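Long-range contacts in histidine acid phosphatase (Hafnia alvei, PDB 4ARU), which belongs to the histidine acid phosphatases, branch 2 of the histidine phosphatase superfamily, whose members join an alpha/beta domain to a largely helical one: residues E147-T152 and F257-R262; E155-R160 and M195-A200; Q162-L167 and W246-K251. All blocks are in the same frame, centred on the assembly; numbering follows the deposited sequence.

How the contacts relate
The three contacts show how one run of chain can be fixed along its length by distant partners. Residues 147-152, 155-160 and 162-167 cover the end of helix 139-150, the linking loop and the start of helix 162-172. Their partners come in the order 195-200, 246-251, 257-262, so contacts 2 and 3 alternate along the chain while both fall between the segments of contact 1. Contacts 1 and 3 share helix 243-262, their centres about 18 Å apart. Contact 2, at the start of the hairpin 198-201/208-211, is centred about 12 Å from contact 1 and about 15 Å from contact 3. It touches both, through L157 on L259 and N158 on L165, so the three form a connected row.

Contact 1: residues E147-T152 and F257-R262; sequences EKQAGT and FDLMSR
Q149 and L259 lie where the last turn of helix 139-150 meets the end of helix 243-262, their CA atoms 6.2 Å apart. The first helix ends at A150, and G151 follows with a positive phi; the second widens into a pi-type turn over 258-262, where F257 O accepts from both S261 N and R262 N. Q149 carries the polar part of the contact. With CG anti to the backbone N (chi1 -171°) and a bend at chi2, its amide reaches the D258 carboxylate, the two planes standing 36° apart. Q149 NE2 donates to D258 OD1 at 3.1 Å, arriving from above the carboxylate plane, and makes a weak bond to OD2. The same OD1 receives R262 NH1 at 2.8 Å, nearly along its C-O axis, in a salt bridge lying in the guanidinium plane. Two donors therefore hold one oxygen and probably stabilise its negative charge. A water accepts from Q149 NE2 and donates to R262 O, tying the amide to the helix end as well. Alongside, L259 CD2 packs 3.8 Å from A150 CB. Around this junction, A150 O accepts from R160 NH2, R262 NE bonds S314 OG, and S261 rests on T308 and A311 of helix 307-317.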
loop_
_atom_site.group_PDB
_atom_site.type_symbol
_atom_site.label_atom_id
_atom_site.label_comp_id
_atom_site.label_asym_id
_atom_site.label_seq_id
_atom_site.Cartn_x
_atom_site.Cartn_y
_atom_site.Cartn_z
ATOM N N GLU A 147 6.091 -20.614 3.128
ATOM C CA GLU A 147 6.984 -21.480 2.344
ATOM C C GLU A 147 6.407 -21.733 0.964
ATOM O O GLU A 147 7.150 -21.681 -0.042
ATOM C CB GLU A 147 7.258 -22.777 3.076
ATOM C CG GLU A 147 8.157 -23.676 2.235
ATOM C CD GLU A 147 8.755 -24.849 2.973
ATOM O OE1 GLU A 147 8.914 -24.790 4.218
ATOM O OE2 GLU A 147 9.106 -25.859 2.295
ATOM N N LYS A 148 5.100 -21.946 0.883
ATOM C CA LYS A 148 4.435 -22.156 -0.397
ATOM C C LYS A 148 4.588 -20.938 -1.300
ATOM O O LYS A 148 4.879 -21.025 -2.495
ATOM C CB LYS A 148 2.972 -22.493 -0.170
ATOM C CG LYS A 148 2.199 -22.811 -1.441
ATOM C CD LYS A 148 0.725 -23.015 -1.098
ATOM C CE LYS A 148 -0.178 -22.957 -2.325
ATOM N NZ LYS A 148 0.099 -24.131 -3.186
ATOM N N GLN A 149 4.391 -19.764 -0.735
ATOM C CA GLN A 149 4.505 -18.531 -1.506
ATOM C C GLN A 149 5.944 -18.367 -2.004
ATOM O O GLN A 149 6.158 -17.944 -3.118
ATOM C CB GLN A 149 4.082 -17.294 -0.668
ATOM C CG GLN A 149 3.970 -16.002 -1.468
ATOM C CD GLN A 149 2.678 -15.882 -2.253
ATOM O OE1 GLN A 149 1.848 -16.773 -2.315
ATOM N NE2 GLN A 149 2.464 -14.723 -2.749
ATOM N N ALA A 150 6.933 -18.654 -1.159
ATOM C CA ALA A 150 8.347 -18.514 -1.538
ATOM C C ALA A 150 8.761 -19.602 -2.538
ATOM O O ALA A 150 9.653 -19.367 -3.355
ATOM C CB ALA A 150 9.240 -18.615 -0.311
ATOM N N GLY A 151 8.133 -20.766 -2.491
ATOM C CA GLY A 151 8.512 -21.880 -3.375
ATOM C C GLY A 151 9.718 -22.648 -2.901
ATOM O O GLY A 151 10.206 -23.519 -3.610
ATOM N N THR A 152 10.201 -22.345 -1.693
ATOM C CA THR A 152 11.429 -22.933 -1.150
ATOM C C THR A 152 11.394 -22.723 0.370
ATOM O O THR A 152 10.757 -21.789 0.840
ATOM C CB THR A 152 12.677 -22.293 -1.829
ATOM O OG1 THR A 152 13.828 -23.125 -1.675
ATOM C CG2 THR A 152 12.970 -20.912 -1.297
ATOM N N PHE A 257 7.269 -8.179 0.946
ATOM C CA PHE A 257 5.837 -7.931 0.888
ATOM C C PHE A 257 5.080 -9.050 0.238
ATOM O O PHE A 257 3.985 -9.380 0.698
ATOM C CB PHE A 257 5.552 -6.547 0.245
ATOM C CG PHE A 257 5.498 -5.455 1.267
ATOM C CD1 PHE A 257 6.677 -5.044 1.939
ATOM C CD2 PHE A 257 4.310 -4.891 1.623
ATOM C CE1 PHE A 257 6.629 -4.116 2.927
ATOM C CE2 PHE A 257 4.266 -3.959 2.623
ATOM C CZ PHE A 257 5.425 -3.571 3.274
ATOM N N ASP A 258 5.625 -9.661 -0.793
ATOM C CA ASP A 258 4.971 -10.806 -1.415
ATOM C C ASP A 258 4.783 -11.915 -0.382
ATOM O O ASP A 258 3.707 -12.520 -0.257
ATOM C CB ASP A 258 5.811 -11.322 -2.575
ATOM C CG ASP A 258 5.117 -12.438 -3.329
ATOM O OD1 ASP A 258 3.950 -12.261 -3.780
ATOM O OD2 ASP A 258 5.675 -13.537 -3.438
ATOM N N LEU A 259 5.819 -12.160 0.414
ATOM C CA LEU A 259 5.792 -13.237 1.351
ATOM C C LEU A 259 4.956 -12.971 2.595
ATOM O O LEU A 259 4.217 -13.845 3.077
ATOM C CB LEU A 259 7.238 -13.595 1.781
ATOM C CG LEU A 259 8.126 -14.116 0.654
ATOM C CD1 LEU A 259 9.513 -14.455 1.227
ATOM C CD2 LEU A 259 7.547 -15.269 -0.148
ATOM N N MET A 260 5.071 -11.766 3.127
ATOM C CA MET A 260 4.497 -11.451 4.431
ATOM C C MET A 260 3.137 -10.761 4.345
ATOM O O MET A 260 2.407 -10.681 5.338
ATOM C CB MET A 260 5.511 -10.626 5.227
ATOM C CG MET A 260 6.863 -11.336 5.386
ATOM S SD MET A 260 6.857 -13.068 5.875
ATOM C CE MET A 260 5.905 -12.870 7.370
ATOM N N SER A 261 2.773 -10.295 3.163
ATOM C CA SER A 261 1.488 -9.648 2.959
ATOM C C SER A 261 0.643 -10.178 1.798
ATOM O O SER A 261 -0.598 -10.122 1.881
ATOM C CB SER A 261 1.669 -8.144 2.817
ATOM O OG SER A 261 2.143 -7.615 4.075
ATOM N N ARG A 262 1.242 -10.688 0.732
ATOM C CA ARG A 262 0.457 -11.225 -0.378
ATOM C C ARG A 262 0.075 -12.670 -0.245
ATOM O O ARG A 262 -0.934 -13.085 -0.752
ATOM C CB ARG A 262 1.150 -11.012 -1.742
ATOM C CG ARG A 262 1.415 -9.562 -2.085
ATOM C CD ARG A 262 1.834 -9.362 -3.551
ATOM N NE ARG A 262 0.721 -9.716 -4.417
ATOM C CZ ARG A 262 0.562 -10.870 -5.059
ATOM N NH1 ARG A 262 1.434 -11.845 -4.991
ATOM N NH2 ARG A 262 -0.550 -11.099 -5.720
HETATM O O HOH W 1 -0.468 -14.062 -3.383
#

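Contact 2: residues E155-R160 and M195-A200; sequences ETLNQR and MPSRLA
The carboxamide of N158 is the flat group that joins the two segments, and its two ends meet different parts of M195-S197. On the amino side, N158 ND2 donates to M195 O at 2.9 Å in a fairly straight bond (164°); the acceptor lies in the amide plane, while the donor stands above the plane of the M195 carbonyl. On the oxygen side, S197 OG donates to N158 OD1 at 2.7 Å, tilted 33° from the amide's carbonyl plane. Gripped from both ends, the amide is hindered from rotating. ND2 also makes a weak bond to S192 O. L157 lays its CB beside S197 OG at 3.6 Å, adding an apolar wall to the buried hydroxyl. The backbones approach as well: E155 CA directs its hydrogen almost straight at S197 O, with CA and O 3.3 Å apart. One water donates to E155 O and accepts from the backbone N atoms of N158 and S197. N158 thus ties the loop between helices 139-150 and 162-172 to the entry of the antiparallel hairpin 198-201/208-211, in the helical part of the histidine phosphatase fold.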
loop_
_atom_site.group_PDB
_atom_site.type_symbol
_atom_site.label_atom_id
_atom_site.label_comp_id
_atom_site.label_asym_id
_atom_site.label_seq_id
_atom_site.Cartn_x
_atom_site.Cartn_y
_atom_site.Cartn_z
ATOM N N GLU A 155 14.320 -20.633 5.226
ATOM C CA GLU A 155 15.692 -20.571 5.745
ATOM C C GLU A 155 16.725 -20.381 4.619
ATOM O O GLU A 155 17.862 -19.966 4.864
ATOM C CB GLU A 155 16.021 -21.826 6.551
ATOM C CG GLU A 155 15.331 -21.956 7.934
ATOM C CD GLU A 155 13.820 -22.250 7.905
ATOM O OE1 GLU A 155 13.249 -22.552 6.815
ATOM O OE2 GLU A 155 13.186 -22.181 8.986
ATOM N N THR A 156 16.305 -20.684 3.389
ATOM C CA THR A 156 17.190 -20.587 2.220
ATOM C C THR A 156 16.962 -19.334 1.380
ATOM O O THR A 156 17.567 -19.154 0.333
ATOM C CB THR A 156 17.085 -21.855 1.308
ATOM O OG1 THR A 156 15.833 -21.878 0.600
ATOM C CG2 THR A 156 17.256 -23.131 2.084
ATOM N N LEU A 157 16.082 -18.451 1.837
ATOM C CA LEU A 157 15.651 -17.315 1.004
ATOM C C LEU A 157 16.789 -16.397 0.575
ATOM O O LEU A 157 16.739 -15.841 -0.526
ATOM C CB LEU A 157 14.610 -16.495 1.752
ATOM C CG LEU A 157 13.868 -15.442 0.933
ATOM C CD1 LEU A 157 12.962 -16.078 -0.098
ATOM C CD2 LEU A 157 13.085 -14.500 1.816
ATOM N N ASN A 158 17.808 -16.193 1.410
ATOM C CA ASN A 158 18.851 -15.253 1.024
ATOM C C ASN A 158 19.530 -15.697 -0.281
ATOM O O ASN A 158 20.080 -14.862 -1.002
ATOM C CB ASN A 158 19.975 -15.133 2.065
ATOM C CG ASN A 158 19.526 -14.473 3.363
ATOM O OD1 ASN A 158 18.361 -14.092 3.517
ATOM N ND2 ASN A 158 20.498 -14.298 4.268
ATOM N N GLN A 159 19.567 -16.994 -0.531
ATOM C CA GLN A 159 20.236 -17.509 -1.722
ATOM C C GLN A 159 19.587 -17.071 -3.031
ATOM O O GLN A 159 20.245 -17.178 -4.087
ATOM C CB GLN A 159 20.382 -19.019 -1.634
ATOM C CG GLN A 159 21.266 -19.497 -0.478
ATOM C CD GLN A 159 22.520 -18.638 -0.227
ATOM O OE1 GLN A 159 22.685 -18.037 0.863
ATOM N NE2 GLN A 159 23.380 -18.525 -1.232
ATOM N N ARG A 160 18.343 -16.634 -2.955
ATOM C CA ARG A 160 17.593 -16.150 -4.103
ATOM C C ARG A 160 18.002 -14.724 -4.461
ATOM O O ARG A 160 17.738 -14.247 -5.572
ATOM C CB ARG A 160 16.081 -16.208 -3.815
ATOM C CG ARG A 160 15.176 -15.668 -4.902
ATOM C CD ARG A 160 13.746 -15.977 -4.586
ATOM N NE ARG A 160 13.473 -17.404 -4.660
ATOM C CZ ARG A 160 12.343 -17.969 -4.261
ATOM N NH1 ARG A 160 11.388 -17.221 -3.662
ATOM N NH2 ARG A 160 12.189 -19.292 -4.446
ATOM N N MET A 195 23.182 -13.103 8.482
ATOM C CA MET A 195 21.767 -12.929 8.776
ATOM C C MET A 195 20.906 -13.823 7.896
ATOM O O MET A 195 20.175 -13.353 7.039
ATOM C CB MET A 195 21.337 -11.470 8.608
ATOM C CG MET A 195 22.006 -10.601 9.643
ATOM S SD MET A 195 21.519 -8.857 9.457
ATOM C CE MET A 195 23.095 -8.138 9.057
ATOM N N PRO A 196 20.961 -15.130 8.166
ATOM C CA PRO A 196 20.066 -16.031 7.444
ATOM C C PRO A 196 18.593 -15.695 7.622
ATOM O O PRO A 196 18.189 -15.178 8.672
ATOM C CB PRO A 196 20.406 -17.403 8.023
ATOM C CG PRO A 196 20.907 -17.095 9.379
ATOM C CD PRO A 196 21.709 -15.828 9.221
ATOM N N SER A 197 17.781 -15.905 6.590
ATOM C CA SER A 197 16.346 -15.695 6.716
ATOM C C SER A 197 15.699 -16.711 7.659
ATOM O O SER A 197 16.092 -17.894 7.691
ATOM C CB SER A 197 15.643 -15.763 5.331
ATOM O OG SER A 197 15.920 -14.655 4.526
ATOM N N ARG A 198 14.705 -16.264 8.420
ATOM C CA ARG A 198 13.807 -17.181 9.076
ATOM C C ARG A 198 12.495 -16.479 9.352
ATOM O O ARG A 198 12.426 -15.250 9.427
ATOM C CB ARG A 198 14.371 -17.803 10.355
ATOM C CG ARG A 198 14.273 -16.889 11.530
ATOM C CD ARG A 198 14.927 -17.444 12.749
ATOM N NE ARG A 198 14.818 -16.471 13.852
ATOM C CZ ARG A 198 13.829 -16.446 14.751
ATOM N NH1 ARG A 198 12.827 -17.284 14.724
ATOM N NH2 ARG A 198 13.840 -15.529 15.703
ATOM N N LEU A 199 11.449 -17.239 9.501
ATOM C CA LEU A 199 10.158 -16.713 9.822
ATOM C C LEU A 199 9.954 -16.847 11.345
ATOM O O LEU A 199 10.058 -17.925 11.906
ATOM C CB LEU A 199 9.078 -17.494 9.045
ATOM C CG LEU A 199 7.643 -17.017 9.135
ATOM C CD1 LEU A 199 7.544 -15.641 8.580
ATOM C CD2 LEU A 199 6.688 -17.935 8.396
ATOM N N ALA A 200 9.676 -15.719 12.012
ATOM C CA ALA A 200 9.480 -15.660 13.445
ATOM C C ALA A 200 8.043 -15.308 13.762
ATOM O O ALA A 200 7.509 -14.388 13.170
ATOM C CB ALA A 200 10.426 -14.625 14.043
HETATM O O HOH W 2 18.553 -17.401 4.117
HETATM O O HOH W 3 11.610 -20.074 9.512
#

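Contact 3: residues Q162-L167 and W246-K251; sequences QASLAL and WNSLLK
S164 and S248 turn their hydroxyls to each other through different first torsions: OG of S164 is anti to its carbonyl carbon (chi1 -67°), that of S248 anti to the main-chain N (chi1 175°). In the conformer of S164 described here, one of two in the model, S164 OG and S248 OG lie 2.9 Å apart and share a hydrogen bond that either could donate. Small side chains at the crossing suit this arrangement, for S164 CA and S248 CA are 5.3 Å apart and the axes of the two short helical segments pass within 8.6 Å at a crossing angle of -106°.

L167, one turn further along its helix, continues the contact. Its CD2 covers S248 OG at 3.6 Å, and L167 CG meets L249 CD2 at 3.8 Å, the two leucine side chains crossing at about a right angle. Together they form an apolar patch beside the serine pair. At the other margin K251, bent at chi3, brings NZ within 3.2 Å of a water beside S164. Elsewhere, S164 also touches L252, and L165, on the far face of its helix, packs on A213 and A217 of helix 213-229.

The chemistry thus divides the interface into three zones: leucine packing, a buried pair of hydroxyls sharing one hydrogen bond in this conformer, and a hydrated margin. S164 N belongs to the first turn of helix 162-172, before the regular helical bonds begin, and the water supplies its acceptor at 3.1 Å. Accepting from K251 NZ as well, that water links the first turn of one helix to the lysine of the other.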
loop_
_atom_site.group_PDB
_atom_site.type_symbol
_atom_site.label_atom_id
_atom_site.label_comp_id
_atom_site.label_asym_id
_atom_site.label_seq_id
_atom_site.Cartn_x
_atom_site.Cartn_y
_atom_site.Cartn_z
ATOM N N GLN A 162 21.232 -12.970 -3.857
ATOM C CA GLN A 162 22.621 -12.704 -3.579
ATOM C C GLN A 162 23.096 -11.353 -4.098
ATOM O O GLN A 162 23.731 -10.604 -3.347
ATOM C CB GLN A 162 23.467 -13.868 -4.057
ATOM C CG GLN A 162 23.290 -15.094 -3.151
ATOM C CD GLN A 162 23.656 -14.821 -1.652
ATOM O OE1 GLN A 162 22.796 -14.673 -0.761
ATOM N NE2 GLN A 162 24.967 -14.750 -1.389
ATOM N N ALA A 163 22.778 -10.997 -5.328
ATOM C CA ALA A 163 23.232 -9.702 -5.864
ATOM C C ALA A 163 22.655 -8.490 -5.133
ATOM O O ALA A 163 23.347 -7.523 -4.817
ATOM C CB ALA A 163 22.914 -9.618 -7.346
ATOM N N SER A 164 21.368 -8.538 -4.835
ATOM C CA SER A 164 20.682 -7.461 -4.151
ATOM C C SER A 164 21.196 -7.295 -2.722
ATOM O O SER A 164 21.417 -6.169 -2.239
ATOM C CB SER A 164 19.182 -7.717 -4.159
ATOM O OG SER A 164 18.660 -7.632 -5.474
ATOM N N LEU A 165 21.428 -8.426 -2.051
ATOM C CA LEU A 165 21.965 -8.353 -0.683
ATOM C C LEU A 165 23.392 -7.811 -0.693
ATOM O O LEU A 165 23.811 -7.017 0.169
ATOM C CB LEU A 165 21.877 -9.709 0.006
ATOM C CG LEU A 165 20.487 -10.206 0.374
ATOM C CD1 LEU A 165 20.468 -11.609 0.972
ATOM C CD2 LEU A 165 19.854 -9.232 1.356
ATOM N N ALA A 166 24.168 -8.183 -1.704
ATOM C CA ALA A 166 25.530 -7.656 -1.836
ATOM C C ALA A 166 25.518 -6.158 -2.108
ATOM O O ALA A 166 26.319 -5.431 -1.561
ATOM C CB ALA A 166 26.299 -8.385 -2.919
ATOM N N LEU A 167 24.550 -5.717 -2.910
ATOM C CA LEU A 167 24.419 -4.273 -3.151
ATOM C C LEU A 167 24.032 -3.541 -1.876
ATOM O O LEU A 167 24.583 -2.497 -1.558
ATOM C CB LEU A 167 23.401 -3.986 -4.245
ATOM C CG LEU A 167 23.078 -2.520 -4.542
ATOM C CD1 LEU A 167 24.312 -1.793 -5.025
ATOM C CD2 LEU A 167 21.957 -2.450 -5.559
ATOM N N TRP A 246 18.437 1.172 -7.644
ATOM C CA TRP A 246 17.149 1.326 -6.999
ATOM C C TRP A 246 16.314 0.076 -7.186
ATOM O O TRP A 246 15.691 -0.399 -6.233
ATOM C CB TRP A 246 16.362 2.513 -7.573
ATOM C CG TRP A 246 16.716 3.850 -6.993
ATOM C CD1 TRP A 246 17.285 4.867 -7.634
ATOM C CD2 TRP A 246 16.485 4.282 -5.666
ATOM N NE1 TRP A 246 17.469 5.943 -6.779
ATOM C CE2 TRP A 246 16.985 5.602 -5.551
ATOM C CE3 TRP A 246 15.913 3.677 -4.570
ATOM C CZ2 TRP A 246 16.904 6.342 -4.358
ATOM C CZ3 TRP A 246 15.851 4.379 -3.360
ATOM C CH2 TRP A 246 16.359 5.697 -3.274
ATOM N N ASN A 247 16.268 -0.454 -8.406
ATOM C CA ASN A 247 15.427 -1.629 -8.636
ATOM C C ASN A 247 15.920 -2.813 -7.872
ATOM O O ASN A 247 15.103 -3.565 -7.346
ATOM C CB ASN A 247 15.328 -1.965 -10.136
ATOM C CG ASN A 247 14.572 -0.912 -10.945
ATOM O OD1 ASN A 247 13.834 -0.103 -10.394
ATOM N ND2 ASN A 247 14.788 -0.901 -12.227
ATOM N N SER A 248 17.224 -2.993 -7.797
ATOM C CA SER A 248 17.799 -4.145 -7.128
ATOM C C SER A 248 17.529 -4.069 -5.632
ATOM O O SER A 248 17.161 -5.062 -5.005
ATOM C CB SER A 248 19.311 -4.192 -7.414
ATOM O OG SER A 248 19.914 -5.249 -6.662
ATOM N N LEU A 249 17.650 -2.899 -5.024
ATOM C CA LEU A 249 17.363 -2.789 -3.593
ATOM C C LEU A 249 15.876 -2.983 -3.282
ATOM O O LEU A 249 15.477 -3.691 -2.332
ATOM C CB LEU A 249 17.803 -1.429 -3.083
ATOM C CG LEU A 249 19.292 -1.129 -3.163
ATOM C CD1 LEU A 249 19.616 0.360 -2.883
ATOM C CD2 LEU A 249 20.079 -2.075 -2.242
ATOM N N LEU A 250 15.011 -2.386 -4.095
ATOM C CA LEU A 250 13.570 -2.500 -3.815
ATOM C C LEU A 250 13.046 -3.892 -4.148
ATOM O O LEU A 250 12.023 -4.267 -3.613
ATOM C CB LEU A 250 12.782 -1.386 -4.551
ATOM C CG LEU A 250 12.556 -0.085 -3.726
ATOM C CD1 LEU A 250 11.751 -0.260 -2.422
ATOM C CD2 LEU A 250 13.879 0.599 -3.463
ATOM N N LYS A 251 13.780 -4.667 -4.936
ATOM C CA LYS A 251 13.431 -6.072 -5.175
ATOM C C LYS A 251 13.300 -6.809 -3.846
ATOM O O LYS A 251 12.385 -7.613 -3.624
ATOM C CB LYS A 251 14.501 -6.727 -6.043
ATOM C CG LYS A 251 14.200 -8.180 -6.335
ATOM C CD LYS A 251 15.028 -8.766 -7.470
ATOM C CE LYS A 251 16.480 -8.515 -7.298
ATOM N NZ LYS A 251 17.214 -9.301 -8.331
HETATM O O HOH W 4 19.272 -10.371 -6.167
#